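Local structure of phenolic acid decarboxylase (Sedimentibacter hydroxybenzoicus, 7AE5) at residues A146-A151 and L201-T206; S245-H250 and I294-H299; I417-G422 and P432-K437. The protein catalyses the reversible, non-oxidative decarboxylation of 4-hydroxybenzoate and 3,4-dihydroxybenzoate with prenylated FMN and manganese, detoxifying phenolic compounds under anaerobic conditions. All blocks are in the same frame, centred on the assembly; numbering follows the deposited sequence.

Interaction 1: A146-A151 and L201-T206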
# COMPACT_ATOMS: atom_id res chain seq x y z
N ALA C 146 18.04 -43.03 4.95
CA ALA C 146 17.76 -44.08 5.91
C ALA C 146 16.41 -43.86 6.58
O ALA C 146 15.93 -42.73 6.72
CB ALA C 146 18.86 -44.15 6.97
N SER C 147 15.79 -44.96 7.00
CA SER C 147 14.56 -44.94 7.79
C SER C 147 14.93 -45.36 9.21
O SER C 147 15.28 -46.52 9.46
CB SER C 147 13.50 -45.86 7.19
OG SER C 147 13.37 -45.64 5.80
N VAL C 148 14.85 -44.41 10.14
CA VAL C 148 15.39 -44.57 11.49
C VAL C 148 14.25 -44.89 12.45
O VAL C 148 13.24 -44.16 12.50
CB VAL C 148 16.14 -43.30 11.93
CG1 VAL C 148 16.30 -43.27 13.44
CG2 VAL C 148 17.48 -43.21 11.23
N VAL C 149 14.41 -45.96 13.22
CA VAL C 149 13.35 -46.52 14.05
C VAL C 149 13.67 -46.27 15.52
O VAL C 149 14.75 -46.63 15.99
CB VAL C 149 13.17 -48.03 13.78
CG1 VAL C 149 11.83 -48.51 14.33
CG2 VAL C 149 13.28 -48.32 12.30
N THR C 150 12.72 -45.66 16.23
CA THR C 150 12.80 -45.47 17.67
C THR C 150 11.50 -45.95 18.31
O THR C 150 10.51 -46.21 17.62
CB THR C 150 13.05 -44.00 18.05
OG1 THR C 150 11.80 -43.30 18.11
CG2 THR C 150 13.96 -43.32 17.04
N ALA C 151 11.51 -46.06 19.63
CA ALA C 151 10.35 -46.49 20.41
C ALA C 151 10.67 -46.27 21.89
O ALA C 151 11.74 -45.78 22.25
CB ALA C 151 9.99 -47.95 20.13
N LEU C 201 20.68 -44.93 24.26
CA LEU C 201 19.31 -44.91 23.73
C LEU C 201 19.30 -45.67 22.42
O LEU C 201 19.87 -45.19 21.42
CB LEU C 201 18.81 -43.48 23.54
CG LEU C 201 17.31 -43.24 23.76
CD1 LEU C 201 17.01 -41.76 23.74
CD2 LEU C 201 16.46 -43.96 22.73
N PRO C 202 18.65 -46.84 22.36
CA PRO C 202 18.78 -47.69 21.18
C PRO C 202 17.95 -47.19 20.01
O PRO C 202 16.81 -46.74 20.17
CB PRO C 202 18.27 -49.06 21.67
CG PRO C 202 17.61 -48.81 23.01
CD PRO C 202 17.66 -47.35 23.32
N ILE C 203 18.54 -47.26 18.81
CA ILE C 203 17.85 -46.98 17.56
C ILE C 203 18.26 -48.03 16.54
O ILE C 203 19.26 -48.73 16.69
CB ILE C 203 18.15 -45.56 17.00
CG1 ILE C 203 19.48 -45.54 16.25
CG2 ILE C 203 18.14 -44.51 18.11
CD1 ILE C 203 19.73 -44.25 15.52
N ALA C 204 17.46 -48.13 15.48
CA ALA C 204 17.76 -48.96 14.33
C ALA C 204 17.72 -48.11 13.07
O ALA C 204 16.80 -47.30 12.89
CB ALA C 204 16.77 -50.13 14.21
N ILE C 205 18.72 -48.28 12.21
CA ILE C 205 18.86 -47.50 10.99
C ILE C 205 18.77 -48.46 9.82
O ILE C 205 19.68 -49.27 9.60
CB ILE C 205 20.18 -46.72 10.96
CG1 ILE C 205 20.27 -45.77 12.16
CG2 ILE C 205 20.33 -45.95 9.67
CD1 ILE C 205 21.66 -45.24 12.41
N THR C 206 17.67 -48.38 9.07
CA THR C 206 17.44 -49.28 7.94
C THR C 206 17.71 -48.56 6.63
O THR C 206 17.29 -47.41 6.43
CB THR C 206 16.00 -49.82 7.95
OG1 THR C 206 15.09 -48.77 7.62
CG2 THR C 206 15.66 -50.37 9.33
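Ser147 and Thr206 form the firm end of this antiparallel pairing, whose strands 147-150 and 201-206 run at 156° to each other. Ser147 N donates to Thr206 O at 2.9 Å, while Ser147 O receives two bonds from one residue. Thr206 N reaches it from 38° above the carbonyl plane, and Thr206 OG1, at 2.9 Å, lies in that plane on a lone pair. A chi1 of 71° turns OG1 toward Ser147 O; Asn209 ND2 is its second partner. Val149 and Ala204 make the next hydrogen-bonded pair, Val149 N to Ala204 O measuring 2.8 Å.

The face carrying Val148 and Ile205 is closely packed: Ala146 CB meets Ile205 CG2 at 3.6 Å, and Val148 CG2 lies alongside Ile205 CG1 at 3.9 Å. Packing thins toward Thr150, whose CG2 only grazes Ile203 CG2 at 4.5 Å. Beyond it the strands part, and Pro202 and Ala151, both partly exposed, make no contact across the pair. Strands 163-165 and 259-265 flank the two, and Val148 and Thr150 approach Tyr167 and Met184, residues predicted to bind prenylated FMN, as befits the antiparallel flavin-binding sheet of a UbiD decarboxylase.

Interaction 2: S245-H250 and I294-H299; sequences SDLYDH and IDRITH
Leu247 and Arg296 mark the closest backbone approach, with their CA atoms 7.8 Å apart, too far for strand pairing: 245-250 is a loop between strands 241-244 and 252-254, laid against the end of strand 287-299 through side chains. The strand carries a classic beta bulge, Asp295 and Arg296 both facing Glu262 on the adjacent strand 259-265. Both residues direct their CB toward the loop. Glu262 also ties the two segments together, its carboxylate accepting from the backbone N of Asp246 and of Leu247.

Asp246 forms the salt bridge of the contact, 2.6 Å from OD2 to Arg296 NH1. Carboxylate and guanidinium planes stand 86° apart, so one oxygen meets one nitrogen rather than the two groups pairing in a fork, and Asp246 CB lies over a guanidinium face. The other oxygen, OD1, is bridged to Lys115 and Arg109, a cationic surrounding that would probably stabilise the carboxylate's negative charge. Arg296 starts with CG anti to its backbone N (chi1 -176°) and bends at chi3 (-77°), which sets the guanidinium beside Asp246.

Leu247 fills the middle. Its CD1 touches Asp295 CB at 3.7 Å, while CD2 comes obliquely to within 3.3 Å of Arg296 NE, a nitrogen that this contact buries and that has no partner in the model. Farther along, Asp295 OD2 is held chiefly by His264 ND1; Tyr248 OH adds a weak hydrogen bond of 3.2 Å to that same OD2, which lies near the plane of the tyrosine ring at its edge.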
# COMPACT_ATOMS: atom_id res chain seq x y z
N SER C 245 14.29 -56.44 15.83
CA SER C 245 15.72 -56.20 15.77
C SER C 245 16.46 -57.25 16.61
O SER C 245 15.89 -57.87 17.51
CB SER C 245 16.06 -54.79 16.26
OG SER C 245 16.25 -54.77 17.66
N ASP C 246 17.73 -57.44 16.30
CA ASP C 246 18.50 -58.51 16.94
C ASP C 246 18.78 -58.18 18.40
O ASP C 246 18.60 -59.04 19.28
CB ASP C 246 19.80 -58.75 16.18
CG ASP C 246 19.72 -59.95 15.26
OD1 ASP C 246 18.63 -60.55 15.15
OD2 ASP C 246 20.76 -60.30 14.65
N LEU C 247 19.20 -56.96 18.69
CA LEU C 247 19.66 -56.60 20.03
C LEU C 247 18.59 -55.96 20.89
O LEU C 247 18.73 -55.93 22.12
CB LEU C 247 20.86 -55.66 19.94
CG LEU C 247 22.01 -56.09 19.04
CD1 LEU C 247 23.05 -54.98 18.94
CD2 LEU C 247 22.64 -57.37 19.56
N TYR C 248 17.52 -55.44 20.29
CA TYR C 248 16.55 -54.62 21.01
C TYR C 248 15.15 -55.16 20.76
O TYR C 248 14.72 -55.27 19.61
CB TYR C 248 16.68 -53.15 20.59
CG TYR C 248 18.08 -52.62 20.82
CD1 TYR C 248 18.63 -52.58 22.09
CD2 TYR C 248 18.85 -52.17 19.75
CE1 TYR C 248 19.91 -52.10 22.30
CE2 TYR C 248 20.14 -51.69 19.96
CZ TYR C 248 20.66 -51.66 21.23
OH TYR C 248 21.93 -51.19 21.44
N ASP C 249 14.44 -55.49 21.84
CA ASP C 249 13.15 -56.15 21.73
C ASP C 249 12.07 -55.19 21.25
O ASP C 249 11.17 -55.58 20.49
CB ASP C 249 12.76 -56.75 23.08
CG ASP C 249 13.71 -57.85 23.52
OD1 ASP C 249 14.55 -58.27 22.71
OD2 ASP C 249 13.61 -58.29 24.69
N HIS C 250 12.13 -53.93 21.68
CA HIS C 250 11.10 -52.94 21.38
C HIS C 250 11.23 -52.33 19.98
O HIS C 250 10.35 -51.56 19.59
CB HIS C 250 11.13 -51.81 22.41
CG HIS C 250 12.45 -51.12 22.53
ND1 HIS C 250 13.65 -51.75 22.30
CD2 HIS C 250 12.75 -49.83 22.82
CE1 HIS C 250 14.64 -50.89 22.47
NE2 HIS C 250 14.12 -49.72 22.79
N ILE C 294 27.31 -47.94 16.53
CA ILE C 294 26.65 -49.01 15.79
C ILE C 294 27.11 -50.33 16.38
O ILE C 294 28.28 -50.71 16.26
CB ILE C 294 26.95 -48.91 14.29
CG1 ILE C 294 26.08 -47.82 13.66
CG2 ILE C 294 26.70 -50.24 13.59
CD1 ILE C 294 26.38 -47.54 12.22
N ASP C 295 26.20 -51.02 17.06
CA ASP C 295 26.53 -52.23 17.80
C ASP C 295 26.42 -53.50 16.97
O ASP C 295 27.12 -54.48 17.25
CB ASP C 295 25.63 -52.37 19.03
CG ASP C 295 25.75 -51.19 19.98
OD1 ASP C 295 26.83 -51.02 20.59
OD2 ASP C 295 24.77 -50.43 20.11
N ARG C 296 25.57 -53.51 15.94
CA ARG C 296 25.44 -54.68 15.08
C ARG C 296 24.89 -54.26 13.73
O ARG C 296 24.08 -53.33 13.63
CB ARG C 296 24.53 -55.74 15.72
CG ARG C 296 24.43 -57.03 14.91
CD ARG C 296 23.27 -57.89 15.37
NE ARG C 296 23.58 -58.60 16.60
CZ ARG C 296 23.48 -59.91 16.76
NH1 ARG C 296 23.07 -60.69 15.77
NH2 ARG C 296 23.78 -60.45 17.93
N ILE C 297 25.35 -54.95 12.69
CA ILE C 297 24.87 -54.76 11.33
C ILE C 297 24.27 -56.07 10.85
O ILE C 297 24.91 -57.12 10.95
CB ILE C 297 25.99 -54.30 10.37
CG1 ILE C 297 26.40 -52.86 10.68
CG2 ILE C 297 25.55 -54.43 8.92
CD1 ILE C 297 27.63 -52.41 9.92
N THR C 298 23.04 -56.01 10.34
CA THR C 298 22.39 -57.14 9.68
C THR C 298 22.00 -56.71 8.27
O THR C 298 21.39 -55.66 8.10
CB THR C 298 21.16 -57.62 10.45
OG1 THR C 298 20.02 -56.83 10.09
CG2 THR C 298 21.39 -57.51 11.96
N HIS C 299 22.36 -57.52 7.28
CA HIS C 299 22.17 -57.11 5.90
C HIS C 299 21.91 -58.32 5.01
O HIS C 299 22.32 -59.45 5.32
CB HIS C 299 23.37 -56.32 5.37
CG HIS C 299 24.61 -57.15 5.20
ND1 HIS C 299 24.85 -57.90 4.07
CD2 HIS C 299 25.67 -57.34 6.01
CE1 HIS C 299 26.01 -58.51 4.19
NE2 HIS C 299 26.53 -58.20 5.36

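Interaction 3: I417-G422 and P432-K437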
# COMPACT_ATOMS: atom_id res chain seq x y z
N ILE C 417 0.17 -9.55 3.48
CA ILE C 417 -0.15 -9.49 4.91
C ILE C 417 1.14 -9.62 5.71
O ILE C 417 1.81 -10.66 5.65
CB ILE C 417 -1.16 -10.58 5.31
CG1 ILE C 417 -2.35 -10.58 4.35
CG2 ILE C 417 -1.63 -10.37 6.74
CD1 ILE C 417 -2.97 -11.94 4.14
N GLU C 418 1.47 -8.59 6.47
CA GLU C 418 2.74 -8.52 7.19
C GLU C 418 2.63 -9.12 8.59
O GLU C 418 1.54 -9.26 9.16
CB GLU C 418 3.21 -7.07 7.30
CG GLU C 418 3.48 -6.40 5.97
CD GLU C 418 4.31 -5.14 6.12
OE1 GLU C 418 4.70 -4.81 7.27
OE2 GLU C 418 4.57 -4.48 5.10
N ASN C 419 3.80 -9.47 9.14
CA ASN C 419 3.94 -9.88 10.54
C ASN C 419 3.11 -11.12 10.87
O ASN C 419 2.50 -11.22 11.94
CB ASN C 419 3.60 -8.73 11.49
CG ASN C 419 4.47 -8.72 12.72
OD1 ASN C 419 5.67 -8.98 12.65
ND2 ASN C 419 3.87 -8.41 13.87
N CYS C 420 3.09 -12.07 9.95
CA CYS C 420 2.46 -13.37 10.13
C CYS C 420 3.50 -14.39 10.57
O CYS C 420 4.71 -14.13 10.51
CB CYS C 420 1.80 -13.80 8.82
SG CYS C 420 0.36 -12.81 8.39
N PRO C 421 3.08 -15.56 11.04
CA PRO C 421 4.06 -16.59 11.41
C PRO C 421 4.85 -17.05 10.20
O PRO C 421 4.34 -17.11 9.08
CB PRO C 421 3.20 -17.72 11.99
CG PRO C 421 1.91 -17.08 12.35
CD PRO C 421 1.70 -16.02 11.32
N GLY C 422 6.11 -17.38 10.43
CA GLY C 422 6.97 -17.87 9.37
C GLY C 422 7.86 -19.00 9.82
O GLY C 422 7.70 -19.52 10.93
N PRO C 432 13.82 -12.67 10.47
CA PRO C 432 13.91 -14.12 10.32
C PRO C 432 12.87 -14.82 11.18
O PRO C 432 12.63 -14.44 12.32
CB PRO C 432 15.34 -14.44 10.78
CG PRO C 432 16.09 -13.16 10.64
CD PRO C 432 15.10 -12.07 10.90
N GLY C 433 12.24 -15.85 10.60
CA GLY C 433 11.20 -16.58 11.29
C GLY C 433 9.82 -15.98 11.17
O GLY C 433 8.84 -16.64 11.57
N MET C 434 9.69 -14.77 10.65
CA MET C 434 8.40 -14.14 10.40
C MET C 434 8.14 -14.07 8.90
O MET C 434 9.07 -13.94 8.09
CB MET C 434 8.35 -12.73 10.99
CG MET C 434 8.74 -12.67 12.45
SD MET C 434 7.45 -13.33 13.52
CE MET C 434 6.07 -12.27 13.08
N HIS C 435 6.87 -14.17 8.53
CA HIS C 435 6.45 -14.14 7.15
C HIS C 435 5.62 -12.89 6.87
O HIS C 435 4.90 -12.39 7.73
CB HIS C 435 5.61 -15.37 6.78
CG HIS C 435 6.40 -16.47 6.14
ND1 HIS C 435 5.99 -17.79 6.15
CD2 HIS C 435 7.58 -16.45 5.47
CE1 HIS C 435 6.88 -18.53 5.52
NE2 HIS C 435 7.85 -17.75 5.09
N THR C 436 5.76 -12.40 5.65
CA THR C 436 4.75 -11.55 5.03
C THR C 436 4.07 -12.42 3.98
O THR C 436 4.70 -12.84 3.01
CB THR C 436 5.37 -10.30 4.41
OG1 THR C 436 5.71 -9.38 5.44
CG2 THR C 436 4.38 -9.65 3.49
N LYS C 437 2.80 -12.74 4.21
CA LYS C 437 2.10 -13.70 3.37
C LYS C 437 1.61 -13.05 2.08
O LYS C 437 1.33 -11.85 2.03
CB LYS C 437 0.91 -14.30 4.12
CG LYS C 437 1.25 -14.91 5.47
CD LYS C 437 2.07 -16.18 5.34
CE LYS C 437 2.13 -16.93 6.66
NZ LYS C 437 2.97 -18.16 6.57
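Ile417 and Lys437 open the backbone hydrogen bonding of an antiparallel pair: Ile417 N to Lys437 O is 3.0 Å, and Lys437 N to Ile417 O is 2.7 Å. Cys420 and His435 form the second hydrogen-bonded pair, with Cys420 N at 2.9 Å from His435 O. Between the pairs the register slips by one residue, a beta bulge, where the chain turns a corner at Asn419.

Side-chain polar contacts gather at Lys437. Bent at chi2 (-70°), its chain runs past Cys420, and NZ donates to Pro421 O at 3.0 Å. The same nitrogen donates to His435 ND1, 20° out of the ring plane, and to the carbonyls of Ser382 and Met379; His435 NE2 bonds Asp426. With four acceptors around three N-H, an ammonium here would have to share at least one.

Apolar contacts complete the pairing. Gly422 CA lies over a face of the His435 ring, a CH-pi contact 3.7 Å from the centroid. Lys437 CG packs on Cys420 CB at 3.6 Å.

Lys366 of a second subunit bonds Glu418 O, and Gly411 of a third subunit packs on Thr436. Within the chain's mixed C-terminal sheet, 414-421 is an outermost strand, 434-441 lies between it and strand 384-388, and helix 378-381 supplies Met379 O to Lys437.

In the fold
Interactions 1 and 2 both reach the same antiparallel sheet, their centres 10 Å apart, and they touch directly: Pro202 CB meets Tyr248 CE1 at 3.5 Å, and Ala151 CB meets His250 O at 3.7 Å. Strand 259-265 lies between strands 201-207 and 287-299. Interaction 1 is the one near the predicted flavin site, with the side chains of Thr150 and Met184 about 4 Å apart; interaction 2 lies at the surface, away from the predicted cofactor and metal sites. Interaction 3 lies in the C-terminal domain of the UbiD fold, its centre about 35 Å from that of interaction 1 and 45 Å from that of interaction 2, and it meets two neighbouring subunits.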